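Local coordinates for putative uncharacterized protein SAG1039 (PDB 3GWK) that forms a homodimer of the WXG100 (ESAT-6-like) family, whose members are commonly exported by type VII secretion systems, its own role being uncharacterised, at residues A[12-17]-A[81-86]. Numbering follows the deposited sequence.
Sequences ELRSSA and VADIIE
Leu-13 points toward the segment 81-86 and lays its CB against the CB of Ala-82 at 3.9 Å. The small Ala-82 methyl lets leucine and the neighbouring arginine chain lie directly against it, where segments 12-17 and 81-86 run antiparallel with axes 9.6 Å apart. The Leu-13 CD1 branch reaches on to CD1 of Ile-85, 3.9 Å away, the two side chains crossing at about a right angle, and brushes CG1 of Val-81; Leu-8 and Leu-78 extend this apolar seam. Arg-14 suits its margin because the chain, extended from CG to NE, carries the charge alongside Ala-82, whose CB lies over one guanidinium face, 3.7 Å from Arg-14 NE. Glu-86 takes the group end-on in a salt bridge: Arg-14 NH1 gives Glu-86 OE2 a nearly straight bond of 2.9 Å (177°), and NH2 meets OE1 from above the carboxylate plane. CG anti to the backbone N (chi1 -178°) and the extended chain beyond it bring the Glu-86 carboxylate to the guanidinium edge. Arg-14 NH2 also salt-bridges Asp-83 OD1 at 2.8 Å, and a water joins that oxygen to NE, which should restrict guanidinium rotation. Apolar contacts flanked by this salt-bridge network join the two long helices of the WXG100 helical hairpin, half of the dimer's four-helix bundle.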
loop_
_atom_site.group_PDB
_atom_site.type_symbol
_atom_site.label_atom_id
_atom_site.label_comp_id
_atom_site.label_asym_id
_atom_site.label_seq_id
_atom_site.Cartn_x
_atom_site.Cartn_y
_atom_site.Cartn_z
ATOM N N GLU A 12 5.837 9.471 -22.237
ATOM C CA GLU A 12 6.502 8.800 -21.149
ATOM C C GLU A 12 5.985 9.263 -19.801
ATOM O O GLU A 12 5.795 8.469 -18.890
ATOM C CB GLU A 12 7.997 8.984 -21.200
ATOM C CG GLU A 12 8.640 8.190 -22.356
ATOM C CD GLU A 12 10.127 8.463 -22.518
ATOM O OE1 GLU A 12 10.512 9.644 -22.437
ATOM O OE2 GLU A 12 10.863 7.504 -22.787
ATOM N N LEU A 13 5.755 10.580 -19.653
ATOM C CA LEU A 13 5.213 11.120 -18.435
ATOM C C LEU A 13 3.827 10.477 -18.144
ATOM O O LEU A 13 3.536 10.105 -17.029
ATOM C CB LEU A 13 5.093 12.628 -18.529
ATOM C CG LEU A 13 6.404 13.380 -18.478
ATOM C CD1 LEU A 13 6.276 14.798 -18.998
ATOM C CD2 LEU A 13 6.945 13.396 -17.115
ATOM N N ARG A 14 2.982 10.320 -19.170
ATOM C CA ARG A 14 1.671 9.724 -19.020
ATOM C C ARG A 14 1.753 8.253 -18.647
ATOM O O ARG A 14 1.007 7.759 -17.810
ATOM C CB ARG A 14 0.861 9.952 -20.307
ATOM C CG ARG A 14 0.464 11.415 -20.439
ATOM C CD ARG A 14 -0.045 11.703 -21.835
ATOM N NE ARG A 14 -0.424 13.125 -21.912
ATOM C CZ ARG A 14 -0.264 13.865 -22.991
ATOM N NH1 ARG A 14 0.195 13.344 -24.102
ATOM N NH2 ARG A 14 -0.558 15.164 -22.915
ATOM N N SER A 15 2.729 7.544 -19.227
ATOM C CA SER A 15 2.853 6.122 -18.902
ATOM C C SER A 15 3.324 5.956 -17.434
ATOM O O SER A 15 2.829 5.105 -16.690
ATOM C CB SER A 15 3.930 5.550 -19.781
ATOM O OG SER A 15 3.424 5.465 -21.079
ATOM N N SER A 16 4.238 6.822 -16.974
ATOM C CA SER A 16 4.651 6.802 -15.579
ATOM C C SER A 16 3.507 7.141 -14.691
ATOM O O SER A 16 3.274 6.447 -13.699
ATOM C CB SER A 16 5.844 7.726 -15.385
ATOM O OG SER A 16 7.018 7.258 -15.996
ATOM N N ALA A 17 2.732 8.189 -15.037
ATOM C CA ALA A 17 1.613 8.598 -14.231
ATOM C C ALA A 17 0.657 7.467 -13.941
ATOM O O ALA A 17 0.149 7.316 -12.860
ATOM C CB ALA A 17 0.860 9.775 -14.927
ATOM N N VAL A 81 1.966 18.216 -16.288
ATOM C CA VAL A 81 3.227 18.581 -16.926
ATOM C C VAL A 81 3.234 18.050 -18.383
ATOM O O VAL A 81 3.626 18.787 -19.265
ATOM C CB VAL A 81 4.396 18.131 -16.099
ATOM C CG1 VAL A 81 5.702 18.254 -16.850
ATOM C CG2 VAL A 81 4.446 18.881 -14.805
ATOM N N ALA A 82 2.793 16.811 -18.587
ATOM C CA ALA A 82 2.745 16.261 -19.918
ATOM C C ALA A 82 1.900 17.151 -20.845
ATOM O O ALA A 82 2.279 17.455 -21.966
ATOM C CB ALA A 82 2.175 14.854 -19.920
ATOM N N ASP A 83 0.718 17.599 -20.340
ATOM C CA ASP A 83 -0.135 18.442 -21.179
ATOM C C ASP A 83 0.534 19.755 -21.512
ATOM O O ASP A 83 0.467 20.276 -22.632
ATOM C CB ASP A 83 -1.443 18.762 -20.456
ATOM C CG ASP A 83 -2.460 17.626 -20.504
ATOM O OD1 ASP A 83 -2.256 16.707 -21.272
ATOM O OD2 ASP A 83 -3.434 17.699 -19.763
ATOM N N ILE A 84 1.218 20.346 -20.526
ATOM C CA ILE A 84 1.912 21.641 -20.783
ATOM C C ILE A 84 3.025 21.459 -21.802
ATOM O O ILE A 84 3.199 22.308 -22.712
ATOM C CB ILE A 84 2.448 22.235 -19.471
ATOM C CG1 ILE A 84 1.280 22.662 -18.561
ATOM C CG2 ILE A 84 3.363 23.389 -19.732
ATOM C CD1 ILE A 84 1.655 22.834 -17.111
ATOM N N ILE A 85 3.780 20.390 -21.681
ATOM C CA ILE A 85 4.852 20.158 -22.639
ATOM C C ILE A 85 4.265 19.897 -24.040
ATOM O O ILE A 85 4.767 20.454 -25.041
ATOM C CB ILE A 85 5.783 19.021 -22.214
ATOM C CG1 ILE A 85 6.481 19.426 -20.927
ATOM C CG2 ILE A 85 6.762 18.657 -23.295
ATOM C CD1 ILE A 85 7.345 18.322 -20.296
ATOM N N GLU A 86 3.253 19.055 -24.149
ATOM C CA GLU A 86 2.667 18.769 -25.457
ATOM C C GLU A 86 2.145 20.054 -26.119
ATOM O O GLU A 86 2.371 20.270 -27.331
ATOM C CB GLU A 86 1.543 17.798 -25.265
ATOM C CG GLU A 86 0.871 17.386 -26.533
ATOM C CD GLU A 86 -0.005 16.170 -26.207
ATOM O OE1 GLU A 86 -0.949 16.412 -25.493
ATOM O OE2 GLU A 86 0.438 14.999 -26.436
HETATM O O HOH W 1 -1.606 14.361 -19.670
#